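Local coordinates for protein methylmalonyl-CoA carboxyltransferase 12S subunit (Propionibacterium freudenreichii, PDB 1ON3) that catalyses transfer of the carboxyl group of methylmalonyl-CoA to the biotin of the 1.3S subunit, forming the hexameric core of the transcarboxylase complex, at residues N269-R279 against D491-A500; V282-V292 against T404-G412. All blocks are in the same frame, centred on the assembly; numbering follows the deposited sequence.

Contact 1 (N269-R279 against D491-A500); sequences NNDVSPNTELR and DPADTRRKIA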
loop_
_atom_site.group_PDB
_atom_site.type_symbol
_atom_site.label_atom_id
_atom_site.label_comp_id
_atom_site.label_asym_id
_atom_site.label_seq_id
_atom_site.Cartn_x
_atom_site.Cartn_y
_atom_site.Cartn_z
ATOM N N ASN E 269 -36.066 9.349 -9.985
ATOM C CA ASN E 269 -36.920 10.030 -10.949
ATOM C C ASN E 269 -35.930 10.303 -12.081
ATOM O O ASN E 269 -34.961 11.049 -11.896
ATOM C CB ASN E 269 -37.453 11.345 -10.381
ATOM C CG ASN E 269 -38.461 12.008 -11.294
ATOM O OD1 ASN E 269 -38.178 12.277 -12.455
ATOM N ND2 ASN E 269 -39.649 12.278 -10.768
ATOM N N ASN E 270 -36.143 9.692 -13.240
ATOM C CA ASN E 270 -35.201 9.888 -14.336
ATOM C C ASN E 270 -35.605 10.911 -15.379
ATOM O O ASN E 270 -34.898 11.103 -16.365
ATOM C CB ASN E 270 -34.882 8.552 -15.004
ATOM C CG ASN E 270 -34.263 7.560 -14.039
ATOM O OD1 ASN E 270 -33.208 7.816 -13.452
ATOM N ND2 ASN E 270 -34.923 6.422 -13.863
ATOM N N ASP E 271 -36.726 11.582 -15.171
ATOM C CA ASP E 271 -37.127 12.591 -16.133
ATOM C C ASP E 271 -36.311 13.860 -15.904
ATOM O O ASP E 271 -36.237 14.370 -14.784
ATOM C CB ASP E 271 -38.610 12.929 -16.008
ATOM C CG ASP E 271 -39.040 13.976 -17.022
ATOM O OD1 ASP E 271 -38.930 13.699 -18.237
ATOM O OD2 ASP E 271 -39.471 15.076 -16.616
ATOM N N VAL E 272 -35.700 14.361 -16.969
ATOM C CA VAL E 272 -34.906 15.575 -16.882
ATOM C C VAL E 272 -35.368 16.582 -17.929
ATOM O O VAL E 272 -34.606 17.455 -18.344
ATOM C CB VAL E 272 -33.392 15.272 -17.064
ATOM C CG1 VAL E 272 -32.871 14.502 -15.854
ATOM C CG2 VAL E 272 -33.163 14.461 -18.329
ATOM N N SER E 273 -36.632 16.463 -18.333
ATOM C CA SER E 273 -37.204 17.352 -19.338
ATOM C C SER E 273 -37.086 18.796 -18.871
ATOM O O SER E 273 -36.972 19.061 -17.676
ATOM C CB SER E 273 -38.673 16.995 -19.590
ATOM O OG SER E 273 -39.430 17.102 -18.401
ATOM N N PRO E 274 -37.097 19.750 -19.814
ATOM C CA PRO E 274 -36.982 21.167 -19.453
ATOM C C PRO E 274 -38.156 21.651 -18.619
ATOM O O PRO E 274 -39.248 21.101 -18.711
ATOM C CB PRO E 274 -36.934 21.868 -20.813
ATOM C CG PRO E 274 -36.304 20.837 -21.711
ATOM C CD PRO E 274 -37.023 19.571 -21.277
ATOM N N ASN E 275 -37.919 22.657 -17.783
ATOM C CA ASN E 275 -38.982 23.250 -16.985
ATOM C C ASN E 275 -38.797 24.753 -17.117
ATOM O O ASN E 275 -37.937 25.344 -16.466
ATOM C CB ASN E 275 -38.898 22.846 -15.512
ATOM C CG ASN E 275 -40.110 23.317 -14.722
ATOM O OD1 ASN E 275 -40.772 24.280 -15.104
ATOM N ND2 ASN E 275 -40.400 22.647 -13.617
ATOM N N THR E 276 -39.607 25.370 -17.966
ATOM C CA THR E 276 -39.512 26.799 -18.219
ATOM C C THR E 276 -39.805 27.698 -17.027
ATOM O O THR E 276 -39.441 28.871 -17.042
ATOM C CB THR E 276 -40.440 27.203 -19.375
ATOM O OG1 THR E 276 -41.791 26.900 -19.014
ATOM C CG2 THR E 276 -40.068 26.430 -20.643
ATOM N N GLU E 277 -40.459 27.164 -15.998
ATOM C CA GLU E 277 -40.768 27.970 -14.827
ATOM C C GLU E 277 -39.489 28.439 -14.154
ATOM O O GLU E 277 -39.481 29.469 -13.490
ATOM C CB GLU E 277 -41.610 27.186 -13.818
ATOM C CG GLU E 277 -42.967 26.750 -14.341
ATOM C CD GLU E 277 -43.811 26.077 -13.271
ATOM O OE1 GLU E 277 -44.345 26.790 -12.394
ATOM O OE2 GLU E 277 -43.931 24.832 -13.301
ATOM N N LEU E 278 -38.407 27.688 -14.343
ATOM C CA LEU E 278 -37.115 28.044 -13.754
ATOM C C LEU E 278 -36.578 29.369 -14.305
ATOM O O LEU E 278 -35.762 30.038 -13.659
ATOM C CB LEU E 278 -36.099 26.938 -14.017
ATOM C CG LEU E 278 -36.155 25.729 -13.082
ATOM C CD1 LEU E 278 -35.405 24.541 -13.698
ATOM C CD2 LEU E 278 -35.558 26.134 -11.718
ATOM N N ARG E 279 -37.026 29.748 -15.499
ATOM C CA ARG E 279 -36.576 31.003 -16.092
ATOM C C ARG E 279 -37.146 32.198 -15.356
ATOM O O ARG E 279 -36.627 33.306 -15.472
ATOM C CB ARG E 279 -37.032 31.112 -17.543
ATOM C CG ARG E 279 -36.450 30.095 -18.485
ATOM C CD ARG E 279 -37.139 30.214 -19.831
ATOM N NE ARG E 279 -36.681 29.187 -20.760
ATOM C CZ ARG E 279 -37.355 28.812 -21.841
ATOM N NH1 ARG E 279 -38.518 29.383 -22.127
ATOM N NH2 ARG E 279 -36.877 27.856 -22.627
ATOM N N ASP E 491 -29.795 27.591 -20.737
ATOM C CA ASP E 491 -31.169 28.039 -20.625
ATOM C C ASP E 491 -31.518 27.533 -19.215
ATOM O O ASP E 491 -31.354 26.338 -18.917
ATOM C CB ASP E 491 -32.013 27.333 -21.698
ATOM C CG ASP E 491 -33.508 27.574 -21.552
ATOM O OD1 ASP E 491 -34.237 27.177 -22.487
ATOM O OD2 ASP E 491 -33.967 28.126 -20.527
ATOM N N PRO E 492 -31.971 28.431 -18.327
ATOM C CA PRO E 492 -32.323 28.023 -16.960
ATOM C C PRO E 492 -33.229 26.799 -16.944
ATOM O O PRO E 492 -33.176 25.976 -16.021
ATOM C CB PRO E 492 -33.016 29.261 -16.396
ATOM C CG PRO E 492 -32.319 30.390 -17.115
ATOM C CD PRO E 492 -32.195 29.875 -18.528
ATOM N N ALA E 493 -34.057 26.674 -17.977
ATOM C CA ALA E 493 -34.992 25.556 -18.069
ATOM C C ALA E 493 -34.325 24.183 -18.121
ATOM O O ALA E 493 -34.958 23.187 -17.786
ATOM C CB ALA E 493 -35.909 25.736 -19.299
ATOM N N ASP E 494 -33.062 24.129 -18.550
ATOM C CA ASP E 494 -32.332 22.862 -18.657
ATOM C C ASP E 494 -31.447 22.540 -17.444
ATOM O O ASP E 494 -30.684 21.582 -17.480
ATOM C CB ASP E 494 -31.429 22.853 -19.902
ATOM C CG ASP E 494 -32.192 23.123 -21.204
ATOM O OD1 ASP E 494 -33.320 22.624 -21.356
ATOM O OD2 ASP E 494 -31.643 23.815 -22.084
ATOM N N THR E 495 -31.543 23.341 -16.387
ATOM C CA THR E 495 -30.707 23.128 -15.205
ATOM C C THR E 495 -30.679 21.689 -14.677
ATOM O O THR E 495 -29.601 21.111 -14.500
ATOM C CB THR E 495 -31.121 24.085 -14.081
ATOM O OG1 THR E 495 -31.019 25.432 -14.562
ATOM C CG2 THR E 495 -30.189 23.931 -12.859
ATOM N N ARG E 496 -31.845 21.104 -14.433
ATOM C CA ARG E 496 -31.880 19.731 -13.926
ATOM C C ARG E 496 -31.116 18.786 -14.849
ATOM O O ARG E 496 -30.295 17.990 -14.392
ATOM C CB ARG E 496 -33.320 19.255 -13.757
ATOM C CG ARG E 496 -33.453 17.855 -13.137
ATOM C CD ARG E 496 -34.910 17.526 -12.882
ATOM N NE ARG E 496 -35.186 16.089 -12.867
ATOM C CZ ARG E 496 -34.906 15.266 -11.862
ATOM N NH1 ARG E 496 -34.330 15.722 -10.748
ATOM N NH2 ARG E 496 -35.216 13.976 -11.973
ATOM N N ARG E 497 -31.371 18.869 -16.153
ATOM C CA ARG E 497 -30.656 18.001 -17.089
ATOM C C ARG E 497 -29.142 18.206 -17.031
ATOM O O ARG E 497 -28.391 17.239 -16.991
ATOM C CB ARG E 497 -31.132 18.232 -18.529
ATOM C CG ARG E 497 -30.418 17.389 -19.561
ATOM C CD ARG E 497 -31.176 17.403 -20.885
ATOM N NE ARG E 497 -31.199 18.721 -21.509
ATOM C CZ ARG E 497 -30.190 19.236 -22.208
ATOM N NH1 ARG E 497 -29.078 18.544 -22.372
ATOM N NH2 ARG E 497 -30.298 20.447 -22.747
ATOM N N LYS E 498 -28.680 19.454 -17.048
ATOM C CA LYS E 498 -27.236 19.675 -17.000
ATOM C C LYS E 498 -26.610 19.094 -15.714
ATOM O O LYS E 498 -25.553 18.468 -15.762
ATOM C CB LYS E 498 -26.908 21.166 -17.139
ATOM C CG LYS E 498 -26.602 21.613 -18.587
ATOM C CD LYS E 498 -27.736 21.253 -19.534
ATOM C CE LYS E 498 -27.485 21.748 -20.963
ATOM N NZ LYS E 498 -26.242 21.184 -21.593
ATOM N N ILE E 499 -27.271 19.286 -14.576
ATOM C CA ILE E 499 -26.769 18.755 -13.305
ATOM C C ILE E 499 -26.787 17.221 -13.329
ATOM O O ILE E 499 -25.837 16.561 -12.898
ATOM C CB ILE E 499 -27.644 19.250 -12.120
ATOM C CG1 ILE E 499 -27.482 20.763 -11.948
ATOM C CG2 ILE E 499 -27.267 18.512 -10.834
ATOM C CD1 ILE E 499 -28.461 21.366 -10.939
ATOM N N ALA E 500 -27.868 16.656 -13.853
ATOM C CA ALA E 500 -28.005 15.202 -13.906
ATOM C C ALA E 500 -26.935 14.536 -14.758
ATOM O O ALA E 500 -26.364 13.525 -14.363
ATOM C CB ALA E 500 -29.392 14.824 -14.423
HETATM O O HOH W 1 -33.388 19.945 -20.412
HETATM O O HOH W 2 -33.750 20.034 -17.536
#
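Arg279 and Asp491 form the salt bridge of this contact, side-on, NE to OD2 at 2.9 Å and NH2 to OD1 at 2.7 Å; guanidinium and carboxylate lie nearly coplanar, 26° apart, and both oxygens are approached on the syn side. OD2 is also gripped by Ala493 N from above the carboxylate plane, an Asx turn that fixes the acid's rotation. A second arginine, Arg496, with CG anti to its own N (chi1 -176°) and its chain extended, reaches across to bring NE and NH2 onto a single atom, Asp271 O; the NE bond, 2.8 Å long, lies in both the carbonyl and guanidinium planes.

One backbone hydrogen bond joins the segments, Asn275 N to Ala493 O at 3.0 Å. A water links Val272 O, at 2.8 Å, to Arg497 N.

Apolar packing adds to this. Val272 CG1 rests on Ala500 CB at 3.8 Å, and Pro274 CB lies near Ala493 CB, while its CG meets Asp494 OD1. Leu278 sets a methyl, CD1, against the backbone carbonyl of Pro492, 3.5 Å from its O.

The loop thus runs along the start of helix 495-505. Leu278 and Ile499 both pack on helix 293-299, while Asp301, just past that helix, forms a salt bridge with Arg496. Beyond Arg279 and Pro492 lies Met12 of the second subunit.

Contact 2 (V282-V292 against T404-G412); sequences VPIDGKKGYDV and TVVLRKAYG. With MCA (methylmalonyl-coenzyme A), chain L.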
loop_
_atom_site.group_PDB
_atom_site.type_symbol
_atom_site.label_atom_id
_atom_site.label_comp_id
_atom_site.label_asym_id
_atom_site.label_seq_id
_atom_site.Cartn_x
_atom_site.Cartn_y
_atom_site.Cartn_z
ATOM N N VAL E 282 -35.705 33.543 -10.651
ATOM C CA VAL E 282 -34.670 34.524 -10.366
ATOM C C VAL E 282 -34.912 35.801 -11.174
ATOM O O VAL E 282 -34.773 35.810 -12.396
ATOM C CB VAL E 282 -33.267 33.961 -10.723
ATOM C CG1 VAL E 282 -32.179 34.922 -10.265
ATOM C CG2 VAL E 282 -33.084 32.594 -10.094
ATOM N N PRO E 283 -35.264 36.900 -10.495
ATOM C CA PRO E 283 -35.530 38.198 -11.133
ATOM C C PRO E 283 -34.316 38.724 -11.902
ATOM O O PRO E 283 -33.176 38.497 -11.492
ATOM C CB PRO E 283 -35.860 39.104 -9.946
ATOM C CG PRO E 283 -36.378 38.163 -8.919
ATOM C CD PRO E 283 -35.424 37.002 -9.037
ATOM N N ILE E 284 -34.555 39.424 -13.011
ATOM C CA ILE E 284 -33.449 39.994 -13.775
ATOM C C ILE E 284 -32.994 41.224 -12.996
ATOM O O ILE E 284 -31.839 41.639 -13.075
ATOM C CB ILE E 284 -33.890 40.414 -15.221
ATOM C CG1 ILE E 284 -34.348 39.184 -16.018
ATOM C CG2 ILE E 284 -32.734 41.057 -15.959
ATOM C CD1 ILE E 284 -33.278 38.130 -16.224
ATOM N N ASP E 285 -33.918 41.799 -12.229
ATOM C CA ASP E 285 -33.620 42.976 -11.422
ATOM C C ASP E 285 -32.804 42.535 -10.209
ATOM O O ASP E 285 -33.339 41.954 -9.260
ATOM C CB ASP E 285 -34.920 43.638 -10.952
ATOM C CG ASP E 285 -34.678 44.897 -10.125
ATOM O OD1 ASP E 285 -33.511 45.213 -9.801
ATOM O OD2 ASP E 285 -35.673 45.574 -9.787
ATOM N N GLY E 286 -31.506 42.810 -10.253
ATOM C CA GLY E 286 -30.627 42.435 -9.160
ATOM C C GLY E 286 -31.105 42.909 -7.806
ATOM O O GLY E 286 -30.679 42.379 -6.788
ATOM N N LYS E 287 -31.998 43.898 -7.780
ATOM C CA LYS E 287 -32.500 44.430 -6.517
ATOM C C LYS E 287 -33.616 43.623 -5.866
ATOM O O LYS E 287 -33.986 43.888 -4.722
ATOM C CB LYS E 287 -32.963 45.879 -6.697
ATOM C CG LYS E 287 -31.831 46.854 -6.987
ATOM C CD LYS E 287 -32.353 48.273 -7.160
ATOM C CE LYS E 287 -31.220 49.232 -7.480
ATOM N NZ LYS E 287 -30.534 48.872 -8.757
ATOM N N LYS E 288 -34.155 42.639 -6.574
ATOM C CA LYS E 288 -35.225 41.823 -6.008
ATOM C C LYS E 288 -34.660 40.463 -5.619
ATOM O O LYS E 288 -33.904 39.867 -6.383
ATOM C CB LYS E 288 -36.346 41.611 -7.028
ATOM C CG LYS E 288 -37.050 42.871 -7.507
ATOM C CD LYS E 288 -37.746 43.590 -6.371
ATOM C CE LYS E 288 -38.782 44.577 -6.905
ATOM N NZ LYS E 288 -38.226 45.457 -7.972
ATOM N N GLY E 289 -35.024 39.987 -4.435
ATOM C CA GLY E 289 -34.559 38.686 -3.986
ATOM C C GLY E 289 -35.571 37.624 -4.374
ATOM O O GLY E 289 -36.459 37.868 -5.191
ATOM N N TYR E 290 -35.442 36.444 -3.783
ATOM C CA TYR E 290 -36.336 35.325 -4.056
ATOM C C TYR E 290 -35.914 34.215 -3.108
ATOM O O TYR E 290 -34.928 34.368 -2.400
ATOM C CB TYR E 290 -36.177 34.852 -5.506
ATOM C CG TYR E 290 -34.776 34.402 -5.872
ATOM C CD1 TYR E 290 -34.422 33.048 -5.859
ATOM C CD2 TYR E 290 -33.799 35.336 -6.227
ATOM C CE1 TYR E 290 -33.121 32.638 -6.190
ATOM C CE2 TYR E 290 -32.506 34.941 -6.565
ATOM C CZ TYR E 290 -32.170 33.597 -6.545
ATOM O OH TYR E 290 -30.894 33.225 -6.906
ATOM N N ASP E 291 -36.660 33.115 -3.085
ATOM C CA ASP E 291 -36.316 31.984 -2.224
ATOM C C ASP E 291 -35.624 30.961 -3.106
ATOM O O ASP E 291 -36.244 30.396 -4.001
ATOM C CB ASP E 291 -37.557 31.349 -1.612
ATOM C CG ASP E 291 -37.219 30.396 -0.474
ATOM O OD1 ASP E 291 -36.206 29.670 -0.584
ATOM O OD2 ASP E 291 -37.974 30.363 0.523
ATOM N N VAL E 292 -34.342 30.720 -2.853
ATOM C CA VAL E 292 -33.586 29.785 -3.672
ATOM C C VAL E 292 -34.094 28.343 -3.597
ATOM O O VAL E 292 -33.789 27.532 -4.462
ATOM C CB VAL E 292 -32.074 29.849 -3.312
ATOM C CG1 VAL E 292 -31.816 29.216 -1.944
ATOM C CG2 VAL E 292 -31.251 29.181 -4.401
ATOM N N THR E 404 -21.359 23.103 -10.026
ATOM C CA THR E 404 -21.789 24.437 -9.671
ATOM C C THR E 404 -22.584 25.162 -10.764
ATOM O O THR E 404 -22.175 25.213 -11.916
ATOM C CB THR E 404 -20.546 25.275 -9.287
ATOM O OG1 THR E 404 -19.960 24.726 -8.090
ATOM C CG2 THR E 404 -20.906 26.736 -9.067
ATOM N N VAL E 405 -23.717 25.723 -10.375
ATOM C CA VAL E 405 -24.573 26.460 -11.292
ATOM C C VAL E 405 -24.651 27.898 -10.792
ATOM O O VAL E 405 -25.076 28.155 -9.657
ATOM C CB VAL E 405 -26.001 25.847 -11.351
ATOM C CG1 VAL E 405 -26.876 26.636 -12.325
ATOM C CG2 VAL E 405 -25.923 24.383 -11.811
ATOM N N VAL E 406 -24.224 28.839 -11.631
ATOM C CA VAL E 406 -24.266 30.245 -11.246
ATOM C C VAL E 406 -25.571 30.866 -11.735
ATOM O O VAL E 406 -25.765 31.034 -12.940
ATOM C CB VAL E 406 -23.070 31.029 -11.831
ATOM C CG1 VAL E 406 -23.136 32.480 -11.371
ATOM C CG2 VAL E 406 -21.765 30.381 -11.392
ATOM N N LEU E 407 -26.448 31.208 -10.790
ATOM C CA LEU E 407 -27.755 31.793 -11.088
ATOM C C LEU E 407 -27.686 33.279 -11.378
ATOM O O LEU E 407 -28.299 33.759 -12.334
ATOM C CB LEU E 407 -28.724 31.586 -9.913
ATOM C CG LEU E 407 -28.876 30.166 -9.343
ATOM C CD1 LEU E 407 -29.916 30.185 -8.228
ATOM C CD2 LEU E 407 -29.295 29.189 -10.431
ATOM N N ARG E 408 -26.957 34.021 -10.550
ATOM C CA ARG E 408 -26.888 35.457 -10.763
ATOM C C ARG E 408 -25.573 36.052 -10.266
ATOM O O ARG E 408 -24.531 35.837 -10.885
ATOM C CB ARG E 408 -28.104 36.114 -10.087
ATOM C CG ARG E 408 -28.447 37.502 -10.594
ATOM C CD ARG E 408 -29.895 37.884 -10.228
ATOM N NE ARG E 408 -30.148 37.861 -8.784
ATOM C CZ ARG E 408 -31.233 38.374 -8.208
ATOM N NH1 ARG E 408 -32.175 38.948 -8.956
ATOM N NH2 ARG E 408 -31.369 38.341 -6.884
ATOM N N LYS E 409 -25.609 36.793 -9.160
ATOM C CA LYS E 409 -24.395 37.408 -8.630
ATOM C C LYS E 409 -23.361 36.354 -8.218
ATOM O O LYS E 409 -23.708 35.324 -7.635
ATOM C CB LYS E 409 -24.710 38.269 -7.405
ATOM C CG LYS E 409 -25.599 39.474 -7.648
ATOM C CD LYS E 409 -24.941 40.478 -8.587
ATOM C CE LYS E 409 -25.712 41.804 -8.607
ATOM N NZ LYS E 409 -27.160 41.620 -8.918
ATOM N N ALA E 410 -22.093 36.626 -8.509
ATOM C CA ALA E 410 -20.992 35.727 -8.141
ATOM C C ALA E 410 -19.769 36.636 -8.055
ATOM O O ALA E 410 -18.920 36.655 -8.941
ATOM C CB ALA E 410 -20.805 34.665 -9.208
ATOM N N TYR E 411 -19.688 37.385 -6.963
ATOM C CA TYR E 411 -18.623 38.363 -6.784
ATOM C C TYR E 411 -17.427 37.991 -5.913
ATOM O O TYR E 411 -17.585 37.479 -4.808
ATOM C CB TYR E 411 -19.221 39.651 -6.216
ATOM C CG TYR E 411 -20.106 40.449 -7.159
ATOM C CD1 TYR E 411 -20.436 39.972 -8.429
ATOM C CD2 TYR E 411 -20.594 41.700 -6.778
ATOM C CE1 TYR E 411 -21.231 40.728 -9.301
ATOM C CE2 TYR E 411 -21.382 42.460 -7.633
ATOM C CZ TYR E 411 -21.694 41.970 -8.896
ATOM O OH TYR E 411 -22.439 42.744 -9.756
ATOM N N GLY E 412 -16.239 38.310 -6.422
ATOM C CA GLY E 412 -14.995 38.095 -5.705
ATOM C C GLY E 412 -14.804 36.807 -4.924
ATOM O O GLY E 412 -15.133 35.712 -5.396
HETATM C C8 MCA L . -4.625 49.350 -5.499
HETATM N N9 MCA L . -4.316 49.771 -6.796
HETATM C C4 MCA L . -4.944 48.856 -7.615
HETATM C C5 MCA L . -5.586 47.944 -6.745
HETATM N N7 MCA L . -5.370 48.278 -5.421
HETATM N N3 MCA L . -4.955 48.816 -9.006
HETATM C C2 MCA L . -5.684 47.756 -9.499
HETATM N N1 MCA L . -6.346 46.812 -8.758
HETATM C C6 MCA L . -6.323 46.870 -7.366
HETATM N N6 MCA L . -6.984 45.921 -6.695
HETATM C "C1'" MCA L . -3.583 50.814 -7.275
HETATM C "C2'" MCA L . -4.268 52.116 -6.867
HETATM O "O2'" MCA L . -5.346 52.400 -7.715
HETATM C "C3'" MCA L . -3.091 53.075 -6.883
HETATM O "O3'" MCA L . -2.902 53.582 -8.202
HETATM C "C4'" MCA L . -1.902 52.229 -6.359
HETATM O "O4'" MCA L . -2.295 50.836 -6.662
HETATM C "C5'" MCA L . -1.588 52.247 -4.809
HETATM O "O5'" MCA L . -2.405 52.956 -4.292
HETATM P P1 MCA L . -2.769 54.052 -3.519
HETATM O O11 MCA L . -4.087 54.412 -3.595
HETATM O O12 MCA L . -1.867 54.859 -4.084
HETATM O O6 MCA L . -2.579 53.792 -1.913
HETATM P P2 MCA L . -2.543 53.610 -0.594
HETATM O O21 MCA L . -3.119 54.868 -0.499
HETATM O O22 MCA L . -1.376 53.174 0.033
HETATM O O7 MCA L . -3.725 52.554 -0.268
HETATM C CPB MCA L . -3.848 51.481 -0.806
HETATM C CPA MCA L . -4.931 50.433 -0.606
HETATM C CP7 MCA L . -5.960 51.061 -1.575
HETATM C CP9 MCA L . -5.290 50.216 0.881
HETATM C CP8 MCA L . -4.365 49.102 -1.139
HETATM O OP3 MCA L . -5.564 51.188 -2.740
HETATM C CP6 MCA L . -7.243 50.480 -1.815
HETATM O OP2 MCA L . -7.965 50.204 -0.797
HETATM N NP2 MCA L . -7.722 50.249 -3.205
HETATM C CP5 MCA L . -8.123 48.905 -3.459
HETATM C CP4 MCA L . -8.803 47.784 -2.901
HETATM C CP3 MCA L . -9.712 46.878 -3.586
HETATM O OP1 MCA L . -10.883 47.548 -3.694
HETATM N NP1 MCA L . -9.650 45.509 -4.140
HETATM C CP2 MCA L . -10.891 45.084 -4.733
HETATM C CP1 MCA L . -10.782 43.623 -4.878
HETATM P P3 MCA L . -2.123 54.781 -9.061
HETATM O O31 MCA L . -3.008 55.784 -8.372
HETATM O O32 MCA L . -2.475 54.596 -10.519
HETATM O O33 MCA L . -0.662 55.084 -8.805
HETATM S S MCA L . -11.977 42.868 -5.474
HETATM C CS1 MCA L . -10.969 41.613 -5.217
HETATM O OS1 MCA L . -9.801 41.477 -4.755
HETATM C CS2 MCA L . -11.675 40.611 -4.526
HETATM C CS3 MCA L . -11.809 39.442 -5.146
HETATM C CS4 MCA L . -12.310 40.423 -3.126
HETATM O OS4 MCA L . -11.849 41.081 -2.206
HETATM O OS5 MCA L . -13.257 39.626 -2.989
HETATM O O HOH W 3 -28.318 40.974 -6.658
#
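A single arginine, Arg408, plugs into a loop that has neither helix nor strand, where its two terminal nitrogens donate to backbone carbonyls. Its NH1 and NH2 grip one atom end-on, Lys288 O, at 3.2 and 3.0 Å; this oxygen sits in the guanidinium plane. NH1 also donates to Pro283 O at 2.8 Å, but less squarely: the donor stands 38° out of the carbonyl plane. CG anti to the backbone N and a bend at chi3 (59°) turn the head into this pocket. Gly286 CA lies over one guanidinium face, Val282 CG1 and Tyr290 CE2 over the other.

The Tyr290 ring is not stacked on the guanidinium: the planes are 74° apart, and NH2 lies at the ring edge, 3.6 Å from CE2. The Tyr290 hydroxyl bonds to Asp369, whose carboxylate also forms a salt bridge with Arg408 NE, so one acid holds both side chains. An alanine in place of Arg408 would probably leave Lys288 O and Pro283 O without these donors and Asp369 without its charged mate, with a gap between Gly286 and Tyr290.

Leu407 CD1 packs among Val282 CG2, Val292 CG2 (4.2 Å) and the Tyr290 ring carbon CZ. Toward the surface, a water joins Lys409 NZ (2.6 Å) to Gly286 O.

The chain turns a corner at Arg408, passing from strand 402-407 of the main sheet to strand 409-411, paired in parallel with 435-437. Such a turn from one sheet to another is consistent with the crotonase-like fold of carboxyltransferases; here it leads to Gly412, whose CA lies 3.5 Å from CS3 of methylmalonyl-CoA.

Overall arrangement
Both contacts belong to the C-terminal carboxyltransferase half and are partly buried, with centres 18 Å apart; 282-292 follows 269-279 within a few residues, and they touch directly where Ile499 CG1 packs on Val405 CG2 at 3.9 Å. Each pairs an irregular loop with a regular element: the start of a helix in contact 1, a strand corner in contact 2. Contact 1 is the larger, 649 against 371 Å², and spreads its polar bonds over two arginines, backbone groups and waters. Contact 2 concentrates them on one buried arginine, with an exposed glycine and a partly exposed lysine at its margin. Each also meets the second subunit, whereas methylmalonyl-CoA lies beside contact 2.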